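PDB 1TQ5: quercetin 2,3-dioxygenase from Escherichia coli, which cleaves the flavonol quercetin with dioxygen in vitro, releasing carbon monoxide, as a metal-dependent bicupin of the pirin family whose physiological role is unknown. Local coordinates for residues Glu74-Met79 against Arg100-Asn105; Glu83-Gly88 against Pro128-Arg133. One frame throughout, in Å; residues are numbered along the deposited sequence.

Contact 1. Residues Glu74-Met79 against Arg100-Asn105; sequences EHQDSM and RHSEYN. With CD (cadmium ion), chain B.
Strands 72-77 and 99-104 lie side by side in the four-stranded antiparallel sheet of the N-terminal cupin domain, where His101 brings its ring to the metal site. Glu74 pairs with Tyr104 and Gln76 with Ser102 as hydrogen-bonded pairs, alternating with the non-hydrogen-bonded pairs His75-Glu103 and Asp77-His101. The ladder runs from Glu74 N to Tyr104 O (2.9 Å, N-H...O 168°) to the short bond of Ser78 N to Arg100 O (2.6 Å). His75, Asp77, His101 and Glu103 share the inner face, which strand 90-94 covers. His101 is turned with CG between its backbone N and carbonyl carbon (chi1 77°), and NE2 binds the cadmium ion at 2.6 Å, the metal lying in the ring plane. His59 and two waters also bind this ion; His57 and, by similarity, Glu103 belong to the same divalent-metal site. The other face carries Glu74, Gln76, Ser102 and Tyr104. With CG anti to the backbone N (chi1 175°), the Glu74 chain runs alongside the Tyr104 ring, CB making a CH-pi contact over one face, 3.7 Å from the centroid. A single water joins the two ends, donating to Glu74 OE1 at 2.8 Å and lying 2.6 Å from Tyr104 OH.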
loop_
_atom_site.group_PDB
_atom_site.type_symbol
_atom_site.label_atom_id
_atom_site.label_comp_id
_atom_site.label_asym_id
_atom_site.label_seq_id
_atom_site.Cartn_x
_atom_site.Cartn_y
_atom_site.Cartn_z
ATOM N N GLU A 74 -9.190 -12.999 -5.813
ATOM C CA GLU A 74 -10.615 -13.149 -5.555
ATOM C C GLU A 74 -10.900 -12.848 -4.082
ATOM O O GLU A 74 -10.327 -13.474 -3.186
ATOM C CB GLU A 74 -11.059 -14.573 -5.878
ATOM C CG GLU A 74 -12.511 -14.868 -5.525
ATOM C CD GLU A 74 -13.448 -14.723 -6.706
ATOM O OE1 GLU A 74 -13.242 -15.431 -7.716
ATOM O OE2 GLU A 74 -14.393 -13.909 -6.621
ATOM N N HIS A 75 -11.787 -11.891 -3.839
ATOM C CA HIS A 75 -12.142 -11.511 -2.482
ATOM C C HIS A 75 -13.506 -12.052 -2.052
ATOM O O HIS A 75 -14.448 -12.099 -2.844
ATOM C CB HIS A 75 -12.123 -9.984 -2.356
ATOM C CG HIS A 75 -12.762 -9.465 -1.107
ATOM N ND1 HIS A 75 -14.128 -9.340 -0.966
ATOM C CD2 HIS A 75 -12.223 -9.035 0.059
ATOM C CE1 HIS A 75 -14.403 -8.852 0.231
ATOM N NE2 HIS A 75 -13.264 -8.659 0.872
ATOM N N GLN A 76 -13.590 -12.461 -0.787
ATOM C CA GLN A 76 -14.819 -12.975 -0.191
ATOM C C GLN A 76 -14.848 -12.504 1.262
ATOM O O GLN A 76 -13.846 -12.611 1.972
ATOM C CB GLN A 76 -14.843 -14.503 -0.251
ATOM C CG GLN A 76 -15.002 -15.062 -1.661
ATOM C CD GLN A 76 -14.791 -16.562 -1.727
ATOM O OE1 GLN A 76 -15.482 -17.332 -1.060
ATOM N NE2 GLN A 76 -13.832 -16.985 -2.540
ATOM N N ASP A 77 -15.982 -11.979 1.715
ATOM C CA ASP A 77 -16.053 -11.501 3.090
ATOM C C ASP A 77 -17.321 -11.891 3.833
ATOM O O ASP A 77 -18.326 -12.248 3.218
ATOM C CB ASP A 77 -15.887 -9.979 3.125
ATOM C CG ASP A 77 -17.030 -9.245 2.446
ATOM O OD1 ASP A 77 -16.863 -8.047 2.134
ATOM O OD2 ASP A 77 -18.096 -9.859 2.230
ATOM N N SER A 78 -17.248 -11.830 5.162
ATOM C CA SER A 78 -18.371 -12.146 6.035
ATOM C C SER A 78 -19.481 -11.167 5.687
ATOM O O SER A 78 -19.793 -10.250 6.445
ATOM C CB SER A 78 -17.957 -11.983 7.499
ATOM O OG SER A 78 -19.028 -12.290 8.374
HETATM N N MSE A 79 -20.057 -11.379 4.513
HETATM C CA MSE A 79 -21.119 -10.551 3.966
HETATM C C MSE A 79 -21.459 -11.281 2.671
HETATM O O MSE A 79 -21.402 -12.509 2.612
HETATM C CB MSE A 79 -20.585 -9.153 3.645
HETATM C CG MSE A 79 -21.385 -7.994 4.209
HETATM SE SE MSE A 79 -21.043 -7.635 5.954
HETATM C CE MSE A 79 -22.726 -7.695 6.657
ATOM N N ARG A 100 -14.842 -10.876 8.704
ATOM C CA ARG A 100 -14.007 -12.001 8.308
ATOM C C ARG A 100 -13.896 -11.999 6.790
ATOM O O ARG A 100 -14.854 -11.664 6.092
ATOM C CB ARG A 100 -14.625 -13.321 8.776
ATOM C CG ARG A 100 -14.370 -13.646 10.239
ATOM C CD ARG A 100 -15.184 -14.848 10.698
ATOM N NE ARG A 100 -16.613 -14.549 10.754
ATOM C CZ ARG A 100 -17.157 -13.624 11.540
ATOM N NH1 ARG A 100 -16.393 -12.897 12.347
ATOM N NH2 ARG A 100 -18.467 -13.417 11.516
ATOM N N HIS A 101 -12.729 -12.353 6.269
ATOM C CA HIS A 101 -12.576 -12.387 4.825
ATOM C C HIS A 101 -11.488 -13.348 4.401
ATOM O O HIS A 101 -10.719 -13.843 5.222
ATOM C CB HIS A 101 -12.266 -10.990 4.269
ATOM C CG HIS A 101 -10.846 -10.555 4.469
ATOM N ND1 HIS A 101 -10.152 -9.832 3.523
ATOM C CD2 HIS A 101 -9.992 -10.737 5.504
ATOM C CE1 HIS A 101 -8.931 -9.588 3.965
ATOM N NE2 HIS A 101 -8.808 -10.126 5.165
ATOM N N SER A 102 -11.449 -13.623 3.104
ATOM C CA SER A 102 -10.443 -14.499 2.535
ATOM C C SER A 102 -10.077 -13.921 1.178
ATOM O O SER A 102 -10.868 -13.197 0.570
ATOM C CB SER A 102 -10.994 -15.917 2.360
ATOM O OG SER A 102 -11.957 -15.955 1.326
ATOM N N GLU A 103 -8.871 -14.233 0.721
ATOM C CA GLU A 103 -8.365 -13.773 -0.569
ATOM C C GLU A 103 -7.557 -14.903 -1.175
ATOM O O GLU A 103 -6.650 -15.427 -0.534
ATOM C CB GLU A 103 -7.443 -12.561 -0.402
ATOM C CG GLU A 103 -8.097 -11.217 -0.640
ATOM C CD GLU A 103 -8.497 -10.535 0.646
ATOM O OE1 GLU A 103 -7.665 -10.517 1.579
ATOM O OE2 GLU A 103 -9.629 -10.008 0.717
ATOM N N TYR A 104 -7.869 -15.274 -2.407
ATOM C CA TYR A 104 -7.128 -16.344 -3.046
ATOM C C TYR A 104 -6.859 -16.052 -4.513
ATOM O O TYR A 104 -7.427 -15.131 -5.098
ATOM C CB TYR A 104 -7.881 -17.674 -2.889
ATOM C CG TYR A 104 -9.111 -17.800 -3.751
ATOM C CD1 TYR A 104 -9.017 -18.237 -5.070
ATOM C CD2 TYR A 104 -10.369 -17.458 -3.258
ATOM C CE1 TYR A 104 -10.143 -18.328 -5.879
ATOM C CE2 TYR A 104 -11.502 -17.544 -4.060
ATOM C CZ TYR A 104 -11.381 -17.978 -5.371
ATOM O OH TYR A 104 -12.494 -18.043 -6.182
ATOM N N ASN A 105 -5.959 -16.834 -5.087
ATOM C CA ASN A 105 -5.593 -16.707 -6.485
ATOM C C ASN A 105 -6.497 -17.663 -7.251
ATOM O O ASN A 105 -6.350 -18.877 -7.146
ATOM C CB ASN A 105 -4.134 -17.107 -6.668
ATOM C CG ASN A 105 -3.671 -16.982 -8.100
ATOM O OD1 ASN A 105 -4.457 -16.681 -8.999
ATOM N ND2 ASN A 105 -2.390 -17.216 -8.321
HETATM CD CD CD B . -6.543 -10.409 6.362
HETATM O O HOH W 1 -14.330 -18.043 -8.046
HETATM O O HOH W 2 -4.364 -10.781 7.859
HETATM O O HOH W 3 -5.042 -8.848 5.060
#

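Contact 2. Residues Glu83-Gly88 against Pro128-Arg133; sequences EQVPAG and PRYEQR
Glu83 and Val85 of strand 82-86 meet Tyr130 and Gln132 of strand 129-133 across the interior of the N-terminal cupin sandwich, whose two sheets face each other here. The segment axes come no nearer than 9.2 Å and run 38° apart, and side chains alone bridge the gap. The tighter part centres on buried Val85, whose CG2 and Gln132 CG approach from opposite directions to 4.0 Å; beside it Glu83 CG reaches Tyr130 OH at 3.6 Å. A chi1 of 175° swings the Tyr130 ring away from its own backbone N and inward, where it stacks on His75 and its hydroxyl bonds to Gln91. Looser are the polar ends of the partly exposed Glu83 and Gln132: the side chains cross at about a right angle, carboxylate and amide planes 33° apart. Glu83 OE1 and Gln132 OE1, both acceptors, stand 3.6 Å apart unbonded, and Gln132 NE2 turns instead to the carbonyl of Phe90. An alanine at Glu83 would remove CG and the carboxylate, and is likely to leave a gap beside Tyr130 OH and Gln132 CG. Another cadmium ion, not the one bound by His101, lies about 4 Å from the Gln132 side chain. The join therefore rests on van der Waals contact, with the hydroxyl and the amide nitrogen satisfied by strand 90-94.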
loop_
_atom_site.group_PDB
_atom_site.type_symbol
_atom_site.label_atom_id
_atom_site.label_comp_id
_atom_site.label_asym_id
_atom_site.label_seq_id
_atom_site.Cartn_x
_atom_site.Cartn_y
_atom_site.Cartn_z
ATOM N N GLU A 83 -15.717 -10.604 -5.220
ATOM C CA GLU A 83 -15.139 -9.737 -6.247
ATOM C C GLU A 83 -13.772 -10.203 -6.767
ATOM O O GLU A 83 -12.962 -10.746 -6.016
ATOM C CB GLU A 83 -15.001 -8.315 -5.682
ATOM C CG GLU A 83 -14.342 -7.323 -6.627
ATOM C CD GLU A 83 -15.341 -6.629 -7.533
ATOM O OE1 GLU A 83 -14.993 -6.346 -8.698
ATOM O OE2 GLU A 83 -16.471 -6.358 -7.075
ATOM N N GLN A 84 -13.525 -9.996 -8.057
ATOM C CA GLN A 84 -12.240 -10.352 -8.653
ATOM C C GLN A 84 -11.512 -9.071 -9.052
ATOM O O GLN A 84 -12.032 -8.257 -9.817
ATOM C CB GLN A 84 -12.427 -11.263 -9.870
ATOM C CG GLN A 84 -12.893 -12.663 -9.498
ATOM C CD GLN A 84 -12.498 -13.709 -10.520
ATOM O OE1 GLN A 84 -12.746 -14.899 -10.328
ATOM N NE2 GLN A 84 -11.879 -13.272 -11.615
ATOM N N VAL A 85 -10.308 -8.901 -8.518
ATOM C CA VAL A 85 -9.502 -7.711 -8.768
ATOM C C VAL A 85 -8.279 -8.043 -9.614
ATOM O O VAL A 85 -7.346 -8.694 -9.142
ATOM C CB VAL A 85 -9.050 -7.084 -7.422
ATOM C CG1 VAL A 85 -8.321 -5.769 -7.657
ATOM C CG2 VAL A 85 -10.266 -6.864 -6.530
ATOM N N PRO A 86 -8.264 -7.593 -10.882
ATOM C CA PRO A 86 -7.132 -7.868 -11.769
ATOM C C PRO A 86 -5.957 -6.939 -11.503
ATOM O O PRO A 86 -6.076 -5.976 -10.753
ATOM C CB PRO A 86 -7.731 -7.656 -13.149
ATOM C CG PRO A 86 -8.636 -6.483 -12.907
ATOM C CD PRO A 86 -9.322 -6.856 -11.601
ATOM N N ALA A 87 -4.822 -7.238 -12.122
ATOM C CA ALA A 87 -3.628 -6.429 -11.952
ATOM C C ALA A 87 -3.924 -4.990 -12.347
ATOM O O ALA A 87 -4.630 -4.738 -13.325
ATOM C CB ALA A 87 -2.498 -6.985 -12.799
ATOM N N GLY A 88 -3.388 -4.053 -11.573
ATOM C CA GLY A 88 -3.604 -2.646 -11.855
ATOM C C GLY A 88 -4.735 -2.046 -11.040
ATOM O O GLY A 88 -4.857 -0.825 -10.946
ATOM N N PRO A 128 -18.585 -1.838 8.960
ATOM C CA PRO A 128 -17.896 -2.597 7.912
ATOM C C PRO A 128 -18.322 -2.193 6.505
ATOM O O PRO A 128 -19.511 -2.063 6.224
ATOM C CB PRO A 128 -18.277 -4.038 8.232
ATOM C CG PRO A 128 -18.391 -4.023 9.727
ATOM C CD PRO A 128 -19.159 -2.747 9.971
ATOM N N ARG A 129 -17.347 -2.001 5.622
ATOM C CA ARG A 129 -17.637 -1.615 4.246
ATOM C C ARG A 129 -16.593 -2.166 3.288
ATOM O O ARG A 129 -15.437 -2.378 3.661
ATOM C CB ARG A 129 -17.682 -0.095 4.124
ATOM C CG ARG A 129 -16.382 0.573 4.513
ATOM C CD ARG A 129 -15.757 1.314 3.347
ATOM N NE ARG A 129 -14.406 1.750 3.682
ATOM C CZ ARG A 129 -13.671 2.571 2.940
ATOM N NH1 ARG A 129 -14.153 3.062 1.805
ATOM N NH2 ARG A 129 -12.452 2.902 3.344
ATOM N N TYR A 130 -17.009 -2.403 2.050
ATOM C CA TYR A 130 -16.110 -2.919 1.034
ATOM C C TYR A 130 -16.298 -2.185 -0.278
ATOM O O TYR A 130 -17.400 -2.153 -0.833
ATOM C CB TYR A 130 -16.339 -4.408 0.791
ATOM C CG TYR A 130 -15.486 -4.934 -0.341
ATOM C CD1 TYR A 130 -14.107 -5.069 -0.188
ATOM C CD2 TYR A 130 -16.046 -5.226 -1.586
ATOM C CE1 TYR A 130 -13.301 -5.476 -1.245
ATOM C CE2 TYR A 130 -15.250 -5.633 -2.652
ATOM C CZ TYR A 130 -13.876 -5.753 -2.473
ATOM O OH TYR A 130 -13.073 -6.134 -3.523
ATOM N N GLU A 131 -15.217 -1.604 -0.779
ATOM C CA GLU A 131 -15.271 -0.883 -2.035
ATOM C C GLU A 131 -14.142 -1.290 -2.968
ATOM O O GLU A 131 -13.060 -1.699 -2.536
ATOM C CB GLU A 131 -15.225 0.626 -1.786
ATOM C CG GLU A 131 -16.461 1.160 -1.093
ATOM C CD GLU A 131 -16.500 2.672 -1.073
ATOM O OE1 GLU A 131 -16.593 3.278 -2.163
ATOM O OE2 GLU A 131 -16.432 3.251 0.030
ATOM N N GLN A 132 -14.414 -1.185 -4.259
ATOM C CA GLN A 132 -13.438 -1.536 -5.275
ATOM C C GLN A 132 -13.625 -0.520 -6.381
ATOM O O GLN A 132 -14.750 -0.095 -6.643
ATOM C CB GLN A 132 -13.717 -2.950 -5.790
ATOM C CG GLN A 132 -12.584 -3.600 -6.569
ATOM C CD GLN A 132 -12.462 -3.096 -7.996
ATOM O OE1 GLN A 132 -13.437 -3.087 -8.752
ATOM N NE2 GLN A 132 -11.256 -2.686 -8.378
ATOM N N ARG A 133 -12.533 -0.119 -7.022
ATOM C CA ARG A 133 -12.628 0.854 -8.102
ATOM C C ARG A 133 -11.619 0.623 -9.211
ATOM O O ARG A 133 -10.482 0.203 -8.968
ATOM C CB ARG A 133 -12.455 2.279 -7.560
ATOM C CG ARG A 133 -12.497 3.367 -8.640
ATOM C CD ARG A 133 -12.972 4.688 -8.067
ATOM N NE ARG A 133 -13.292 5.670 -9.102
ATOM C CZ ARG A 133 -13.972 6.793 -8.875
ATOM N NH1 ARG A 133 -14.406 7.071 -7.653
ATOM N NH2 ARG A 133 -14.210 7.647 -9.861
#

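Overall arrangement
From the N terminus, the chain passes through strands 53-59 and 63-70 before it reaches strand 72-77, half of contact 1, then turns through Ser78 into strand 82-86, half of contact 2. These neighbours in the four-stranded sheet are linked directly by His75 N and Glu83 O, 2.7 Å apart in a probable hydrogen bond. Strand 90-94 then crosses to the larger sheet before strand 99-104 closes contact 1 over a 20-residue loop. After strand 112-119, strand 129-133 closes contact 2 over 39 residues, so the two closures cross rather than nest. Contact 1 joins strands within one sheet; contact 2 ties that sheet to the edge strand of the other.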